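Local coordinates for blue (Type 1) copper domain protein (Nitrosopumilus maritimus, PDB 5FC9) that binds a mononuclear type 1 copper in an open site of its cupredoxin domain and probably transfers electrons, at residues N43-D48 against F57-L62; H70-E75 against G90-S95. All blocks are in the same frame, centred on the assembly; numbering follows the deposited sequence.

Contact 1: residues N43-D48 against F57-L62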
ATOM      1  N   ASN A  43       2.724  -3.873  19.851  1.00 15.82           N
ATOM      2  CA  ASN A  43       3.644  -4.702  20.617  1.00 15.62           C
ATOM      3  C   ASN A  43       4.956  -4.832  19.856  1.00 15.18           C
ATOM      4  O   ASN A  43       5.084  -4.380  18.713  1.00 15.66           O
ATOM      5  CB  ASN A  43       3.026  -6.076  20.944  1.00 16.84           C
ATOM      6  CG  ASN A  43       2.647  -6.863  19.709  1.00 18.45           C
ATOM      7  OD1 ASN A  43       3.480  -7.122  18.852  1.00 18.51           O
ATOM      8  ND2 ASN A  43       1.385  -7.245  19.615  1.00 25.88           N
ATOM      9  N   ILE A  44       5.950  -5.405  20.528  1.00 15.02           N
ATOM     10  CA  ILE A  44       7.277  -5.575  19.968  1.00 16.38           C
ATOM     11  C   ILE A  44       7.631  -7.054  20.067  1.00 17.25           C
ATOM     12  O   ILE A  44       7.739  -7.590  21.166  1.00 17.76           O
ATOM     13  CB  ILE A  44       8.328  -4.720  20.715  1.00 16.11           C
ATOM     14  CG1 ILE A  44       8.023  -3.218  20.554  1.00 16.57           C
ATOM     15  CG2 ILE A  44       9.734  -5.050  20.229  1.00 18.09           C
ATOM     16  CD1 ILE A  44       8.093  -2.717  19.126  1.00 18.93           C
ATOM     17  N   GLN A  45       7.790  -7.719  18.926  1.00 15.53           N
ATOM     18  CA  GLN A  45       8.140  -9.146  18.926  1.00 14.31           C
ATOM     19  C   GLN A  45       9.334  -9.422  18.036  1.00 15.85           C
ATOM     20  O   GLN A  45       9.325  -9.079  16.852  1.00 17.46           O
ATOM     21  CB  GLN A  45       6.965 -10.001  18.441  1.00 15.71           C
ATOM     22  CG  GLN A  45       5.641  -9.695  19.092  1.00 15.92           C
ATOM     23  CD  GLN A  45       5.584 -10.161  20.512  1.00 23.41           C
ATOM     24  OE1 GLN A  45       6.156 -11.190  20.854  1.00 21.53           O
ATOM     25  NE2 GLN A  45       4.892  -9.406  21.360  1.00 25.69           N
ATOM     26  N   SER A  46      10.343 -10.090  18.583  1.00 15.58           N
ATOM     27  CA  SER A  46      11.461 -10.559  17.770  1.00 15.28           C
ATOM     28  C   SER A  46      10.950 -11.603  16.772  1.00 15.44           C
ATOM     29  O   SER A  46      10.101 -12.433  17.112  1.00 16.15           O
ATOM     30  CB  SER A  46      12.562 -11.136  18.669  1.00 16.73           C
ATOM     31  OG  SER A  46      11.986 -11.954  19.665  1.00 14.94           O
ATOM     32  N   ILE A  47      11.427 -11.524  15.528  1.00 16.57           N
ATOM     33  CA  ILE A  47      10.961 -12.439  14.482  1.00 16.35           C
ATOM     34  C   ILE A  47      12.113 -13.056  13.717  1.00 17.77           C
ATOM     35  O   ILE A  47      13.231 -12.532  13.733  1.00 18.76           O
ATOM     36  CB  ILE A  47      10.042 -11.741  13.454  1.00 17.44           C
ATOM     37  CG1 ILE A  47      10.739 -10.516  12.846  1.00 17.95           C
ATOM     38  CG2 ILE A  47       8.717 -11.397  14.092  1.00 16.57           C
ATOM     39  CD1 ILE A  47      10.086 -10.025  11.527  1.00 19.24           C
ATOM     40  N   ASP A  48      11.815 -14.167  13.040  1.00 20.45           N
ATOM     41  CA  ASP A  48      12.750 -14.802  12.107  1.00 24.04           C
ATOM     42  C   ASP A  48      12.533 -14.294  10.686  1.00 25.50           C
ATOM     43  O   ASP A  48      11.707 -13.417  10.465  1.00 25.50           O
ATOM     44  CB  ASP A  48      12.633 -16.345  12.156  1.00 22.83           C
ATOM     45  CG  ASP A  48      11.248 -16.883  11.733  1.00 24.23           C
ATOM     46  OD1 ASP A  48      10.477 -16.192  11.031  1.00 23.52           O
ATOM     47  OD2 ASP A  48      10.926 -18.041  12.097  1.00 25.81           O
ATOM     48  N   PHE A  57      12.921 -11.191  22.497  1.00 16.45           N
ATOM     49  CA  PHE A  57      12.333 -10.042  23.182  1.00 17.68           C
ATOM     50  C   PHE A  57      10.918  -9.866  22.658  1.00 16.40           C
ATOM     51  O   PHE A  57      10.678  -9.735  21.454  1.00 16.88           O
ATOM     52  CB  PHE A  57      13.190  -8.767  23.037  1.00 17.66           C
ATOM     53  CG  PHE A  57      13.559  -8.405  21.624  1.00 15.71           C
ATOM     54  CD1 PHE A  57      14.643  -8.995  20.994  1.00 17.59           C
ATOM     55  CD2 PHE A  57      12.832  -7.439  20.934  1.00 15.61           C
ATOM     56  CE1 PHE A  57      14.993  -8.642  19.704  1.00 16.56           C
ATOM     57  CE2 PHE A  57      13.180  -7.080  19.649  1.00 17.20           C
ATOM     58  CZ  PHE A  57      14.253  -7.684  19.026  1.00 16.31           C
ATOM     59  N   ASN A  58       9.977  -9.938  23.586  1.00 16.18           N
ATOM     60  CA  ASN A  58       8.576 -10.094  23.260  1.00 17.99           C
ATOM     61  C   ASN A  58       7.737  -9.362  24.287  1.00 20.70           C
ATOM     62  O   ASN A  58       7.584  -9.810  25.426  1.00 19.25           O
ATOM     63  CB  ASN A  58       8.187 -11.571  23.214  1.00 16.45           C
ATOM     64  CG  ASN A  58       9.105 -12.391  22.326  1.00 17.49           C
ATOM     65  OD1 ASN A  58      10.174 -12.831  22.762  1.00 18.17           O
ATOM     66  ND2 ASN A  58       8.689 -12.612  21.075  1.00 17.42           N
ATOM     67  N   SER A  59       7.194  -8.227  23.867  1.00 20.39           N
ATOM     68  CA  SER A  59       6.510  -7.328  24.781  1.00 18.27           C
ATOM     69  C   SER A  59       5.069  -7.729  25.039  1.00 18.08           C
ATOM     70  O   SER A  59       4.440  -8.445  24.251  1.00 20.62           O
ATOM     71  CB  SER A  59       6.554  -5.898  24.223  1.00 16.93           C
ATOM     72  OG  SER A  59       5.480  -5.712  23.321  1.00 16.55           O
ATOM     73  N   PRO A  60       4.520  -7.265  26.167  1.00 20.08           N
ATOM     74  CA  PRO A  60       3.071  -7.292  26.334  1.00 21.84           C
ATOM     75  C   PRO A  60       2.444  -6.267  25.389  1.00 19.55           C
ATOM     76  O   PRO A  60       3.184  -5.501  24.764  1.00 20.47           O
ATOM     77  CB  PRO A  60       2.872  -6.880  27.806  1.00 23.81           C
ATOM     78  CG  PRO A  60       4.215  -6.918  28.423  1.00 24.60           C
ATOM     79  CD  PRO A  60       5.195  -6.673  27.330  1.00 22.57           C
ATOM     80  N   PRO A  61       1.109  -6.239  25.292  1.00 22.58           N
ATOM     81  CA  PRO A  61       0.508  -5.116  24.568  1.00 22.08           C
ATOM     82  C   PRO A  61       0.957  -3.802  25.202  1.00 21.16           C
ATOM     83  O   PRO A  61       0.958  -3.683  26.437  1.00 20.64           O
ATOM     84  CB  PRO A  61      -0.996  -5.333  24.746  1.00 23.50           C
ATOM     85  CG  PRO A  61      -1.144  -6.773  25.126  1.00 27.23           C
ATOM     86  CD  PRO A  61       0.095  -7.139  25.870  1.00 22.13           C
ATOM     87  N   LEU A  62       1.373  -2.854  24.368  1.00 18.39           N
ATOM     88  CA  LEU A  62       1.796  -1.536  24.821  1.00 15.61           C
ATOM     89  C   LEU A  62       0.678  -0.542  24.577  1.00 17.18           C
ATOM     90  O   LEU A  62       0.363  -0.231  23.422  1.00 17.57           O
ATOM     91  CB  LEU A  62       3.058  -1.076  24.095  1.00 16.23           C
ATOM     92  CG  LEU A  62       4.224  -2.064  24.164  1.00 18.10           C
ATOM     93  CD1 LEU A  62       5.399  -1.581  23.321  1.00 20.74           C
ATOM     94  CD2 LEU A  62       4.639  -2.245  25.615  1.00 21.59           C
TER
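S59 and I44 grip each other through two bonds: the backbone N of S59 reaches I44 O at 2.8 Å, and the amide of I44 donates to S59 OG, also at 2.8 Å. That hydroxyl sits between its own backbone N and carbonyl carbon (chi1 85°), where it can accept from I44 N while donating its proton to P60 O. Serine suits the spot, replacing a main-chain acceptor as the chain heads into P60 and P61. One step on, Q45 faces N58 in an antiparallel non-hydrogen-bonded pair; their amide planes lie 41° apart, and N58 ND2 donates to Q45 OE1 at 2.9 Å, while Q45 NE2 makes a weak bond to S59 O. At the far end S46 N binds F57 O, and F57 N donates to S46 OG (3.1 Å), which is also hydrogen-bonded to I54 O. The CB of S46 rests over one face of the F57 ring, 3.8 Å from its centroid, with I44 CG2 at the ring edge; L62 CD1 meets I44 CG1. Further out, N43 ND2 bonds S83 OG, beside copper ligand C82. Hydrogen bonds thus fix the register after copper ligand H42, while I44 and F57 pack on Y80 and L62 on F68.

Contact 2: residues H70-E75 against G90-S95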
ATOM      1  N   HIS A  70      14.505  -4.095  26.738  1.00 18.65           N
ATOM      2  CA  HIS A  70      15.271  -5.334  26.610  1.00 20.43           C
ATOM      3  C   HIS A  70      16.772  -5.055  26.619  1.00 19.50           C
ATOM      4  O   HIS A  70      17.249  -4.123  25.960  1.00 21.13           O
ATOM      5  CB  HIS A  70      14.885  -6.077  25.331  1.00 20.93           C
ATOM      6  CG  HIS A  70      15.584  -7.391  25.159  1.00 18.84           C
ATOM      7  ND1 HIS A  70      15.261  -8.506  25.901  1.00 22.07           N
ATOM      8  CD2 HIS A  70      16.575  -7.772  24.318  1.00 21.27           C
ATOM      9  CE1 HIS A  70      16.028  -9.516  25.528  1.00 21.93           C
ATOM     10  NE2 HIS A  70      16.836  -9.098  24.572  1.00 22.47           N
ATOM     11  N   VAL A  71      17.520  -5.867  27.367  1.00 22.17           N
ATOM     12  CA  VAL A  71      18.972  -5.750  27.367  1.00 23.56           C
ATOM     13  C   VAL A  71      19.576  -6.653  26.294  1.00 21.02           C
ATOM     14  O   VAL A  71      19.357  -7.861  26.302  1.00 23.74           O
ATOM     15  CB  VAL A  71      19.581  -6.110  28.745  1.00 27.32           C
ATOM     16  CG1 VAL A  71      21.081  -5.884  28.722  1.00 31.29           C
ATOM     17  CG2 VAL A  71      18.937  -5.279  29.847  1.00 26.15           C
ATOM     18  N   PHE A  72      20.329  -6.054  25.375  1.00 23.15           N
ATOM     19  CA  PHE A  72      20.961  -6.796  24.288  1.00 28.16           C
ATOM     20  C   PHE A  72      22.404  -7.152  24.649  1.00 28.36           C
ATOM     21  O   PHE A  72      23.283  -6.296  24.608  1.00 31.28           O
ATOM     22  CB  PHE A  72      20.924  -5.983  22.989  1.00 24.62           C
ATOM     23  CG  PHE A  72      19.578  -5.963  22.325  1.00 23.56           C
ATOM     24  CD1 PHE A  72      18.622  -5.028  22.691  1.00 20.69           C
ATOM     25  CD2 PHE A  72      19.269  -6.876  21.328  1.00 23.14           C
ATOM     26  CE1 PHE A  72      17.376  -5.006  22.072  1.00 19.99           C
ATOM     27  CE2 PHE A  72      18.027  -6.862  20.713  1.00 22.49           C
ATOM     28  CZ  PHE A  72      17.080  -5.923  21.089  1.00 20.36           C
ATOM     29  N   GLU A  73      22.639  -8.416  24.986  1.00 37.64           N
ATOM     30  CA  GLU A  73      23.951  -8.851  25.463  1.00 42.50           C
ATOM     31  C   GLU A  73      24.759  -9.608  24.405  1.00 43.80           C
ATOM     32  O   GLU A  73      25.902  -9.986  24.670  1.00 43.19           O
ATOM     33  CB  GLU A  73      23.803  -9.738  26.701  1.00 47.95           C
ATOM     34  CG  GLU A  73      23.265  -9.040  27.936  1.00 47.20           C
ATOM     35  CD  GLU A  73      22.350  -9.949  28.739  1.00 50.59           C
ATOM     36  OE1 GLU A  73      21.638 -10.759  28.114  1.00 50.61           O
ATOM     37  OE2 GLU A  73      22.359  -9.858  29.981  1.00 58.24           O
ATOM     38  N   GLU A  74      24.173  -9.869  23.239  1.00 39.41           N
ATOM     39  CA  GLU A  74      24.921 -10.514  22.165  1.00 38.84           C
ATOM     40  C   GLU A  74      24.980  -9.635  20.923  1.00 38.00           C
ATOM     41  O   GLU A  74      23.980  -9.012  20.559  1.00 33.46           O
ATOM     42  CB  GLU A  74      24.307 -11.865  21.791  1.00 42.13           C
ATOM     43  CG  GLU A  74      24.344 -12.976  22.836  1.00 46.26           C
ATOM     44  CD  GLU A  74      23.602 -12.646  24.118  1.00 50.10           C
ATOM     45  OE1 GLU A  74      22.355 -12.630  24.092  1.00 51.95           O
ATOM     46  OE2 GLU A  74      24.260 -12.449  25.159  1.00 54.79           O
ATOM     47  N   GLU A  75      26.140  -9.591  20.271  1.00 32.41           N
ATOM     48  CA  GLU A  75      26.240  -8.946  18.969  1.00 32.20           C
ATOM     49  C   GLU A  75      25.350  -9.671  17.960  1.00 30.53           C
ATOM     50  O   GLU A  75      25.078 -10.872  18.103  1.00 30.99           O
ATOM     51  CB  GLU A  75      27.694  -8.915  18.479  1.00 35.58           C
ATOM     52  CG  GLU A  75      28.666  -8.166  19.394  1.00 40.51           C
ATOM     53  CD  GLU A  75      29.273  -9.036  20.500  1.00 50.02           C
ATOM     54  OE1 GLU A  75      28.712 -10.108  20.827  1.00 42.21           O
ATOM     55  OE2 GLU A  75      30.313  -8.622  21.052  1.00 57.49           O
ATOM     56  N   GLY A  90      11.292  -3.521  12.198  1.00 14.87           N
ATOM     57  CA  GLY A  90      12.483  -2.741  12.468  1.00 15.02           C
ATOM     58  C   GLY A  90      13.666  -3.619  12.838  1.00 16.45           C
ATOM     59  O   GLY A  90      13.549  -4.846  12.879  1.00 15.41           O
ATOM     60  N   LEU A  91      14.795  -2.972  13.092  1.00 17.02           N
ATOM     61  CA  LEU A  91      16.041  -3.650  13.426  1.00 18.38           C
ATOM     62  C   LEU A  91      16.700  -3.067  14.657  1.00 17.06           C
ATOM     63  O   LEU A  91      16.641  -1.864  14.903  1.00 17.43           O
ATOM     64  CB  LEU A  91      17.035  -3.560  12.269  1.00 18.95           C
ATOM     65  CG  LEU A  91      16.585  -4.065  10.908  1.00 22.06           C
ATOM     66  CD1 LEU A  91      17.656  -3.736   9.906  1.00 26.61           C
ATOM     67  CD2 LEU A  91      16.416  -5.549  10.990  1.00 26.60           C
ATOM     68  N   VAL A  92      17.366  -3.937  15.411  1.00 19.22           N
ATOM     69  CA  VAL A  92      18.357  -3.522  16.392  1.00 19.14           C
ATOM     70  C   VAL A  92      19.675  -4.171  15.986  1.00 18.80           C
ATOM     71  O   VAL A  92      19.753  -5.395  15.863  1.00 20.90           O
ATOM     72  CB  VAL A  92      17.980  -3.942  17.821  1.00 17.99           C
ATOM     73  CG1 VAL A  92      19.066  -3.523  18.815  1.00 19.55           C
ATOM     74  CG2 VAL A  92      16.635  -3.363  18.222  1.00 18.47           C
ATOM     75  N   THR A  93      20.687  -3.348  15.747  1.00 18.96           N
ATOM     76  CA  THR A  93      21.977  -3.846  15.304  1.00 22.17           C
ATOM     77  C   THR A  93      22.986  -3.663  16.422  1.00 22.51           C
ATOM     78  O   THR A  93      23.348  -2.535  16.765  1.00 23.04           O
ATOM     79  CB  THR A  93      22.446  -3.131  14.033  1.00 24.40           C
ATOM     80  OG1 THR A  93      21.501  -3.378  12.982  1.00 22.57           O
ATOM     81  CG2 THR A  93      23.818  -3.648  13.604  1.00 24.94           C
ATOM     82  N   VAL A  94      23.417  -4.789  16.984  1.00 24.87           N
ATOM     83  CA  VAL A  94      24.285  -4.814  18.144  1.00 24.69           C
ATOM     84  C   VAL A  94      25.702  -5.201  17.737  1.00 29.12           C
ATOM     85  O   VAL A  94      25.911  -6.249  17.119  1.00 31.22           O
ATOM     86  CB  VAL A  94      23.764  -5.799  19.191  1.00 25.39           C
ATOM     87  CG1 VAL A  94      24.570  -5.676  20.470  1.00 30.44           C
ATOM     88  CG2 VAL A  94      22.282  -5.547  19.463  1.00 23.84           C
ATOM     89  N   SER A  95      26.671  -4.357  18.074  1.00 30.63           N
ATOM     90  CA  SER A  95      28.061  -4.644  17.734  1.00 31.99           C
ATOM     91  C   SER A  95      28.980  -4.513  18.949  1.00 39.14           C
ATOM     92  O   SER A  95      30.103  -5.016  18.936  1.00 43.84           O
ATOM     93  CB  SER A  95      28.535  -3.725  16.606  1.00 36.20           C
ATOM     94  OG  SER A  95      28.291  -2.368  16.914  1.00 43.15           O
ATOM     95  OXT SER A  95      28.628  -3.918  19.971  1.00 33.41           O
TER
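F72 lays one face of its ring over V92, whose CG1 stands 3.8 Å from the ring centroid and only 10° off the ring normal, a CH-pi contact. The two side chains come from opposite directions because they belong to opposing sheets of the cupredoxin beta sandwich: F72 comes from strand 67-72, and V92 lies on strand 89-94. No hydrogen bond joins the segments, as expected where two sheets meet through their side chains. V92 turns CG1 anti to its backbone N (chi1 178°), which carries this methyl over the ring centre, while CG2 comes to 3.9 Å from F72 CZ. A flat, wide aromatic suits the position, for V94 uses it too: its CG2 approaches F72 CD2 obliquely at 3.8 Å. On the ring face opposite V92 lies CD2 of H70, which has been seen to bind a second copper in this protein, though none sits on it in this chain. W34 and I26 touch F72, and Y78 and F57 bring further rings to it. Replacing F72 with an alanine would probably open a gap between the sheets, leaving V92 CG1 without its aromatic face and V94 CG2 without the ring it packs on. The beta-branched V92 and V94, at alternate positions, fit an extended strand with one face turned inward, whereas E74 and E75 occupy the exposed loop leading to strand 76-81. There the chain crosses between sheets: E74 O, already bonded to Y78 OH, lies 3.4 Å from V94 CG1, and E75 CA comes within 3.3 Å of V94 O in a CA-H...O contact.

How the contacts relate
Contact 1 closes before contact 2 opens along the chain, and their centres lie 14 Å apart within one plastocyanin/azurin-type domain. Strands 45-47 and 89-94 belong to the same four-stranded sheet, one as an outermost strand and the other internal, whereas strand 67-72 borders the facing three-stranded sheet. The contacts meet at an aromatic junction, where F57 packs against H70 and its ring stands edge-to-face with that of F72. Contact 1 lies nearer the copper, while contact 2 joins the sheets away from the bound metal. Packing is therefore continuous from the copper-side loops into the sandwich, and both contacts also reach the second subunit.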